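Pts system, fructose-specific iiabc component (Borrelia burgdorferi, PDB 5DLE) probably phosphorylates fructose to fructose 1-phosphate during its uptake into the cell, the piece described being the cytoplasmic IIB domain, which relays the phosphoryl group. Local coordinates at residues E12-T18 with A67-A73; H26-A30 with T93-I97; F83-Y89 with S107-F113. One frame throughout, in Å; residues are numbered along the deposited sequence. Where two conformers were deposited one is given.

Contact 1. Residues E12-T18 with A67-A73. With IMD (imidazole), chain E.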
# COMPACT_ATOMS: atom_id res chain seq x y z
N GLU A 12 -9.66 -5.76 -29.43
CA GLU A 12 -10.29 -6.71 -28.54
C GLU A 12 -10.40 -6.14 -27.13
O GLU A 12 -9.65 -5.25 -26.74
CB GLU A 12 -9.50 -8.00 -28.47
CG GLU A 12 -9.34 -8.70 -29.78
CD GLU A 12 -8.80 -10.05 -29.52
OE1 GLU A 12 -9.47 -10.77 -28.76
OE2 GLU A 12 -7.69 -10.36 -30.01
N LYS A 13 -11.35 -6.67 -26.38
CA LYS A 13 -11.68 -6.16 -25.05
C LYS A 13 -11.24 -7.15 -23.97
O LYS A 13 -11.49 -8.36 -24.06
CB LYS A 13 -13.17 -5.89 -24.93
CG LYS A 13 -13.64 -4.73 -25.88
CD LYS A 13 -15.13 -4.55 -25.80
CE LYS A 13 -15.59 -3.45 -26.73
NZ LYS A 13 -16.98 -3.04 -26.43
N ILE A 14 -10.61 -6.63 -22.93
CA ILE A 14 -10.31 -7.42 -21.73
C ILE A 14 -11.18 -6.87 -20.61
O ILE A 14 -11.38 -5.65 -20.53
CB ILE A 14 -8.81 -7.31 -21.37
CG1 ILE A 14 -7.94 -7.86 -22.49
CG2 ILE A 14 -8.51 -8.01 -20.00
CD1 ILE A 14 -6.45 -7.72 -22.25
N VAL A 15 -11.72 -7.74 -19.76
CA VAL A 15 -12.24 -7.26 -18.48
C VAL A 15 -11.45 -7.92 -17.36
O VAL A 15 -10.91 -9.03 -17.51
CB VAL A 15 -13.75 -7.51 -18.30
CG1 VAL A 15 -14.53 -6.71 -19.35
CG2 VAL A 15 -14.10 -9.01 -18.35
N ALA A 16 -11.34 -7.21 -16.24
CA ALA A 16 -10.59 -7.77 -15.12
C ALA A 16 -11.30 -7.44 -13.81
O ALA A 16 -12.04 -6.45 -13.73
CB ALA A 16 -9.16 -7.21 -15.06
N VAL A 17 -11.03 -8.25 -12.78
CA VAL A 17 -11.39 -7.90 -11.40
C VAL A 17 -10.11 -7.97 -10.60
O VAL A 17 -9.37 -8.96 -10.71
CB VAL A 17 -12.42 -8.86 -10.78
CG1 VAL A 17 -12.77 -8.42 -9.37
CG2 VAL A 17 -13.69 -8.96 -11.63
N THR A 18 -9.85 -6.93 -9.78
CA THR A 18 -8.74 -7.03 -8.84
C THR A 18 -9.34 -6.96 -7.45
O THR A 18 -10.27 -6.19 -7.18
CB THR A 18 -7.69 -5.97 -9.06
OG1 THR A 18 -8.20 -4.66 -8.72
CG2 THR A 18 -7.17 -6.03 -10.53
N ALA A 67 -16.22 -9.23 -23.79
CA ALA A 67 -14.79 -9.42 -23.54
C ALA A 67 -14.25 -10.65 -24.25
O ALA A 67 -14.91 -11.68 -24.35
CB ALA A 67 -14.59 -9.60 -22.02
N SER A 68 -12.99 -10.54 -24.69
CA SER A 68 -12.29 -11.70 -25.22
C SER A 68 -11.81 -12.60 -24.11
O SER A 68 -11.74 -13.83 -24.27
CB SER A 68 -11.10 -11.29 -26.07
OG SER A 68 -11.54 -10.65 -27.24
N VAL A 69 -11.41 -11.99 -22.99
CA VAL A 69 -10.83 -12.71 -21.86
C VAL A 69 -11.24 -12.01 -20.58
O VAL A 69 -11.51 -10.81 -20.58
CB VAL A 69 -9.28 -12.77 -21.99
CG1 VAL A 69 -8.86 -13.68 -23.15
CG2 VAL A 69 -8.73 -11.40 -22.30
N VAL A 70 -11.26 -12.77 -19.48
CA VAL A 70 -11.45 -12.25 -18.13
C VAL A 70 -10.17 -12.52 -17.33
O VAL A 70 -9.73 -13.67 -17.26
CB VAL A 70 -12.64 -12.93 -17.42
CG1 VAL A 70 -12.79 -12.44 -15.98
CG2 VAL A 70 -13.98 -12.75 -18.21
N ILE A 71 -9.61 -11.50 -16.69
CA ILE A 71 -8.44 -11.66 -15.84
C ILE A 71 -8.86 -11.37 -14.40
O ILE A 71 -9.39 -10.29 -14.11
CB ILE A 71 -7.28 -10.75 -16.27
CG1 ILE A 71 -6.86 -11.08 -17.70
CG2 ILE A 71 -6.07 -10.85 -15.28
CD1 ILE A 71 -5.76 -10.17 -18.19
N LEU A 72 -8.67 -12.34 -13.52
CA LEU A 72 -9.01 -12.16 -12.10
C LEU A 72 -7.72 -12.11 -11.34
O LEU A 72 -6.99 -13.11 -11.30
CB LEU A 72 -9.87 -13.32 -11.61
CG LEU A 72 -11.16 -13.56 -12.36
CD1 LEU A 72 -11.95 -14.72 -11.74
CD2 LEU A 72 -12.02 -12.26 -12.49
N ALA A 73 -7.43 -10.98 -10.71
CA ALA A 73 -6.22 -10.86 -9.92
C ALA A 73 -6.72 -10.69 -8.48
O ALA A 73 -7.02 -9.57 -8.04
CB ALA A 73 -5.36 -9.68 -10.40
N1 IMD E . -4.30 -13.03 -28.82
C2 IMD E . -5.22 -12.04 -28.95
N3 IMD E . -6.39 -12.59 -29.35
C4 IMD E . -6.21 -13.93 -29.47
C5 IMD E . -4.90 -14.21 -29.14
O HOH W 1 -13.41 -8.71 -27.43
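Parallel backbone pairing joins Val15 and Val17 to the neighbouring strand, each giving its N-H to one residue and its carbonyl to another. Val15 N reaches Val69 O at 3.2 Å and Val15 O takes the N-H of Ile71; two residues on, Val17 N binds Ile71 O at 2.9 Å and Val17 O accepts from Ala73 N at 2.8 Å. Before this ladder Lys13 O receives the N-H of Ser68. At the same end Glu12 OE1 receives the Ser68 OG hydrogen (2.6 Å) on its anti lone pair, the one turned away from OE2, while OE2 takes an N-H from an imidazole, probably carried over from crystallisation. A water accepts from Lys13 N and donates to Ser68 OG, tying backbone and side chain together.

Side chains alternate between the sheet's two faces. On one, Ile14 CG2 meets Ile71 CD1 at 3.9 Å. On the other, a Val15 chi1 of -63° puts CG1 beside the backbone N and leaves CG2 between N and the carbonyl carbon, from where it reaches Val70 CG2 and Ala67 CB, each at 3.7 Å; further on, Val17 CG2 lies beside Leu72 CD2 at 3.8 Å. In the next shell, Ile104 and Ser107 of helix 100-107 pack on Ile71, and Val88 packs on Val70 and Leu72. Strand 44-50 bonds to the far edge of 13-19, and 88-91 flanks 69-74. The pair thus forms the two inner strands of the four-stranded parallel part of a mixed sheet, in the alpha/beta fold of PTS IIB domains.

Contact 2. Residues H26-A30 with T93-I97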
# COMPACT_ATOMS: atom_id res chain seq x y z
N HIS A 26 -2.76 -3.16 -3.06
CA HIS A 26 -2.65 -4.22 -4.07
C HIS A 26 -3.80 -4.17 -5.06
O HIS A 26 -3.59 -4.43 -6.26
CB HIS A 26 -2.56 -5.61 -3.47
CG HIS A 26 -1.19 -5.93 -2.97
ND1 HIS A 26 -0.70 -7.22 -2.95
CD2 HIS A 26 -0.23 -5.15 -2.41
CE1 HIS A 26 0.51 -7.22 -2.40
NE2 HIS A 26 0.82 -5.98 -2.07
N THR A 27 -5.02 -3.89 -4.58
CA THR A 27 -6.17 -3.80 -5.50
C THR A 27 -5.90 -2.78 -6.59
O THR A 27 -6.12 -3.07 -7.80
CB THR A 27 -7.40 -3.38 -4.70
OG1 THR A 27 -7.70 -4.43 -3.79
CG2 THR A 27 -8.60 -3.12 -5.58
N TYR A 28 -5.43 -1.60 -6.20
CA TYR A 28 -5.26 -0.52 -7.19
C TYR A 28 -3.97 -0.68 -7.97
O TYR A 28 -3.92 -0.30 -9.15
CB TYR A 28 -5.29 0.87 -6.48
CG TYR A 28 -6.72 1.36 -6.33
CD1 TYR A 28 -7.53 0.91 -5.33
CD2 TYR A 28 -7.26 2.24 -7.26
CE1 TYR A 28 -8.84 1.30 -5.20
CE2 TYR A 28 -8.57 2.62 -7.16
CZ TYR A 28 -9.35 2.16 -6.14
OH TYR A 28 -10.67 2.57 -6.03
N ILE A 29 -2.89 -1.18 -7.34
CA ILE A 29 -1.68 -1.37 -8.13
C ILE A 29 -1.95 -2.42 -9.23
O ILE A 29 -1.55 -2.24 -10.38
CB ILE A 29 -0.50 -1.80 -7.24
CG1 ILE A 29 -0.13 -0.64 -6.29
CG2 ILE A 29 0.74 -2.09 -8.11
CD1 ILE A 29 0.80 -1.11 -5.15
N ALA A 30 -2.56 -3.56 -8.85
CA ALA A 30 -2.86 -4.58 -9.85
C ALA A 30 -3.73 -4.00 -10.95
O ALA A 30 -3.48 -4.24 -12.15
CB ALA A 30 -3.53 -5.79 -9.20
N THR A 93 -2.88 -11.22 -6.66
CA THR A 93 -2.46 -9.85 -6.97
C THR A 93 -0.95 -9.72 -7.10
O THR A 93 -0.48 -8.95 -7.94
CB THR A 93 -3.01 -8.83 -5.97
OG1 THR A 93 -2.50 -9.04 -4.65
CG2 THR A 93 -4.53 -8.75 -5.98
N VAL A 94 -0.16 -10.45 -6.29
CA VAL A 94 1.29 -10.40 -6.42
C VAL A 94 1.72 -10.79 -7.84
O VAL A 94 2.57 -10.13 -8.44
CB VAL A 94 1.93 -11.31 -5.35
CG1 VAL A 94 3.36 -11.59 -5.68
CG2 VAL A 94 1.84 -10.63 -4.01
N LYS A 95 1.14 -11.87 -8.38
CA LYS A 95 1.57 -12.30 -9.72
C LYS A 95 1.12 -11.29 -10.77
O LYS A 95 1.88 -10.97 -11.69
CB LYS A 95 1.01 -13.68 -10.02
N ALA A 96 -0.09 -10.74 -10.62
CA ALA A 96 -0.57 -9.75 -11.58
C ALA A 96 0.30 -8.50 -11.56
O ALA A 96 0.52 -7.84 -12.59
CB ALA A 96 -2.03 -9.40 -11.29
N ILE A 97 0.79 -8.13 -10.38
CA ILE A 97 1.62 -6.94 -10.26
C ILE A 97 3.02 -7.17 -10.79
O ILE A 97 3.59 -6.29 -11.45
CB ILE A 97 1.64 -6.47 -8.80
CG1 ILE A 97 0.26 -5.93 -8.45
CG2 ILE A 97 2.75 -5.40 -8.59
CD1 ILE A 97 0.05 -5.73 -6.91
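Two helices that pack on the same side of the IIB sheet, 25-40 and 93-98, meet here beside the loop carrying Cys20, probably the residue phosphorylated in this domain; their short segments are inclined at 31° with axes 9.3 Å apart. The polar link is His26 ND1, which donates to Thr93 OG1 at 3.1 Å with an N-H...O angle of 153°; the hydroxyl oxygen lies at the ring's edge, close to its plane. Thr93 OG1 sits between its own backbone N and carbonyl carbon (chi1 64°), which turns it to the imidazole, and it is also hydrogen-bonded to Asp75. Over one face of the His26 ring, toward its rim, stands Ile97 CD1. The same isoleucine runs on to the first helix: its CG1 touches Ile29 CG2 and Ala30 CB, both at 3.9 Å. Ala30 CB also faces Ala96 CB at 4.4 Å. Cys20 touches both His26 and Thr93, and the His26 ring stacks on His26 of a second subunit. The ND1 bond, with Ile97 CD1 over one face, fixes the rotation of the ring. Thr93 OG1, accepting from ND1, can turn its own proton toward Asp75 OD2, whose carboxylate would probably polarise this chain of bonds.

Contact 3. Residues F83-Y89 with S107-F113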
# COMPACT_ATOMS: atom_id res chain seq x y z
N PHE A 83 -18.84 -15.32 -15.03
CA PHE A 83 -17.85 -15.49 -16.08
C PHE A 83 -17.95 -16.84 -16.80
O PHE A 83 -17.07 -17.17 -17.61
CB PHE A 83 -16.44 -15.32 -15.50
CG PHE A 83 -16.26 -14.03 -14.74
CD1 PHE A 83 -16.47 -12.80 -15.36
CD2 PHE A 83 -15.88 -14.07 -13.42
CE1 PHE A 83 -16.28 -11.61 -14.67
CE2 PHE A 83 -15.73 -12.88 -12.70
CZ PHE A 83 -15.92 -11.64 -13.34
N GLU A 84 -18.98 -17.63 -16.51
CA GLU A 84 -19.16 -18.89 -17.24
C GLU A 84 -19.14 -18.67 -18.75
O GLU A 84 -19.73 -17.71 -19.26
CB GLU A 84 -20.48 -19.54 -16.85
CG GLU A 84 -20.39 -20.21 -15.49
CD GLU A 84 -21.67 -20.95 -15.14
OE1 GLU A 84 -22.61 -20.96 -15.98
OE2 GLU A 84 -21.71 -21.52 -14.03
N GLY A 85 -18.43 -19.55 -19.46
CA GLY A 85 -18.39 -19.48 -20.91
C GLY A 85 -17.30 -18.57 -21.43
O GLY A 85 -17.10 -18.51 -22.63
N LYS A 86 -16.59 -17.86 -20.55
CA LYS A 86 -15.47 -16.99 -20.92
C LYS A 86 -14.15 -17.65 -20.58
O LYS A 86 -14.07 -18.44 -19.64
CB LYS A 86 -15.53 -15.65 -20.17
CG LYS A 86 -16.91 -14.98 -20.07
CD LYS A 86 -17.45 -14.53 -21.46
CE LYS A 86 -16.44 -13.62 -22.19
NZ LYS A 86 -17.13 -12.89 -23.36
N ARG A 87 -13.12 -17.31 -21.33
CA ARG A 87 -11.77 -17.67 -20.89
C ARG A 87 -11.47 -16.83 -19.66
O ARG A 87 -11.60 -15.61 -19.69
CB ARG A 87 -10.74 -17.38 -21.96
CG ARG A 87 -10.91 -18.22 -23.22
CD ARG A 87 -9.66 -18.02 -24.07
NE ARG A 87 -9.70 -18.74 -25.35
CZ ARG A 87 -9.10 -19.89 -25.55
NH1 ARG A 87 -8.43 -20.48 -24.56
NH2 ARG A 87 -9.16 -20.45 -26.76
N VAL A 88 -11.04 -17.50 -18.58
CA VAL A 88 -10.77 -16.81 -17.31
C VAL A 88 -9.36 -17.20 -16.87
O VAL A 88 -9.05 -18.38 -16.74
CB VAL A 88 -11.80 -17.17 -16.23
CG1 VAL A 88 -11.41 -16.50 -14.90
CG2 VAL A 88 -13.22 -16.76 -16.63
N TYR A 89 -8.53 -16.18 -16.63
CA TYR A 89 -7.17 -16.37 -16.14
C TYR A 89 -7.14 -15.80 -14.74
O TYR A 89 -7.23 -14.57 -14.56
CB TYR A 89 -6.17 -15.66 -17.03
CG TYR A 89 -4.77 -16.11 -16.80
CD1 TYR A 89 -4.47 -17.44 -16.54
CD2 TYR A 89 -3.74 -15.22 -16.85
CE1 TYR A 89 -3.16 -17.85 -16.33
CE2 TYR A 89 -2.43 -15.61 -16.65
CZ TYR A 89 -2.15 -16.91 -16.40
OH TYR A 89 -0.83 -17.26 -16.19
N SER A 107 -3.36 -14.77 -20.90
CA SER A 107 -4.79 -14.87 -20.64
C SER A 107 -5.56 -15.32 -21.87
O SER A 107 -6.60 -15.95 -21.73
CB SER A 107 -5.35 -13.53 -20.13
OG SER A 107 -5.33 -12.56 -21.17
N PHE A 108 -5.05 -15.03 -23.06
CA PHE A 108 -5.79 -15.40 -24.26
C PHE A 108 -5.74 -16.90 -24.53
O PHE A 108 -6.49 -17.38 -25.40
CB PHE A 108 -5.21 -14.62 -25.44
CG PHE A 108 -5.56 -13.19 -25.38
CD1 PHE A 108 -4.75 -12.28 -24.69
CD2 PHE A 108 -6.76 -12.76 -25.94
CE1 PHE A 108 -5.11 -10.96 -24.61
CE2 PHE A 108 -7.14 -11.42 -25.86
CZ PHE A 108 -6.32 -10.51 -25.18
N ASN A 109 -4.90 -17.64 -23.82
CA ASN A 109 -4.88 -19.09 -23.89
C ASN A 109 -5.49 -19.74 -22.67
O ASN A 109 -5.38 -20.95 -22.51
CB ASN A 109 -3.44 -19.60 -24.07
CG ASN A 109 -2.80 -19.06 -25.32
OD1 ASN A 109 -1.71 -18.50 -25.27
ND2 ASN A 109 -3.48 -19.20 -26.44
N ALA A 110 -6.09 -18.94 -21.77
CA ALA A 110 -6.63 -19.46 -20.52
C ALA A 110 -7.84 -20.36 -20.79
O ALA A 110 -8.53 -20.20 -21.80
CB ALA A 110 -7.02 -18.29 -19.62
N PRO A 111 -8.10 -21.32 -19.91
CA PRO A 111 -9.23 -22.23 -20.16
C PRO A 111 -10.57 -21.53 -20.04
O PRO A 111 -10.75 -20.57 -19.29
CB PRO A 111 -9.06 -23.30 -19.07
CG PRO A 111 -7.60 -23.29 -18.78
CD PRO A 111 -7.22 -21.83 -18.85
N VAL A 112 -11.54 -22.04 -20.83
CA VAL A 112 -12.90 -21.54 -20.71
C VAL A 112 -13.51 -22.02 -19.40
O VAL A 112 -13.46 -23.22 -19.07
CB VAL A 112 -13.72 -21.99 -21.94
CG1 VAL A 112 -15.18 -21.56 -21.81
CG2 VAL A 112 -13.09 -21.37 -23.16
N PHE A 113 -14.06 -21.08 -18.64
CA PHE A 113 -14.61 -21.36 -17.32
C PHE A 113 -16.03 -21.93 -17.42
O PHE A 113 -16.32 -22.89 -16.69
CB PHE A 113 -14.60 -20.08 -16.47
CG PHE A 113 -15.05 -20.28 -15.06
CD1 PHE A 113 -14.34 -21.12 -14.21
CD2 PHE A 113 -16.19 -19.64 -14.58
CE1 PHE A 113 -14.76 -21.30 -12.87
CE2 PHE A 113 -16.62 -19.82 -13.26
CZ PHE A 113 -15.90 -20.66 -12.41
OXT PHE A 113 -16.93 -21.52 -18.20
O HOH W 2 -10.86 -20.91 -16.64
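Backbone hydrogen bonds fasten the C-terminal tail to the loop entering strand 88-91. Gly85 N donates almost straight to the terminal carboxylate, Phe113 OXT, at 2.8 Å, and Phe113 N gives its hydrogen to Lys86 O, also at 2.8 Å. Val88 N reaches Pro111 O at 3.2 Å, and a water donates to both Pro111 O and Val88 O. Gly85 lies within a type II turn from Phe83 to Lys86, with a positive phi (88°), where a CB would press on the carbonyl oxygen of Glu84.

Charge and dipole meet at Arg87. Its chain, extended from CG to NE, carries NH1 to Ala110 O at 2.8 Å; the oxygen is near the guanidinium plane, but the N-H comes in above the carbonyl plane. Phe108 O lies over one guanidinium face. Ala110 and Phe108 belong to the type I turn Ser107-Ala110, in the loop after helix 100-107. The tail lies against the first residues of edge strand 88-91 of the IIB sheet and the loop before it, with one backbone bridge, Arg87 to Val112.

Apolar contacts complete the join. Val88 CG2 touches Phe113 CB at 3.6 Å; with CG anti to the backbone N (chi1 -175°), the Phe113 ring turns its edge to Phe83 C and Glu84 N. Tyr89 CB rests against Ser107 CB and Ala110 CB, both 3.8 Å away.

Contact 1 is two strands of the sheet, contact 2 two helices packed on it, and contact 3 the tail at edge strand 88-91. The centres of contacts 1 and 2 are about 14 Å apart, those of contacts 1 and 3 about 9 Å, and those of contacts 2 and 3 about 19 Å. Along the chain, contact 1 closes before contact 3 opens, whereas contact 2 crosses both. Thr18 OG1 probably bonds to Thr27 O, and Ala73 packs on Ala96; at the sheet's edge Val70 O probably bonds to Tyr89 N. Strands 13-19 and 69-74 thus support the helices beside Cys20 on one face, while strand 88-91 carries the tail.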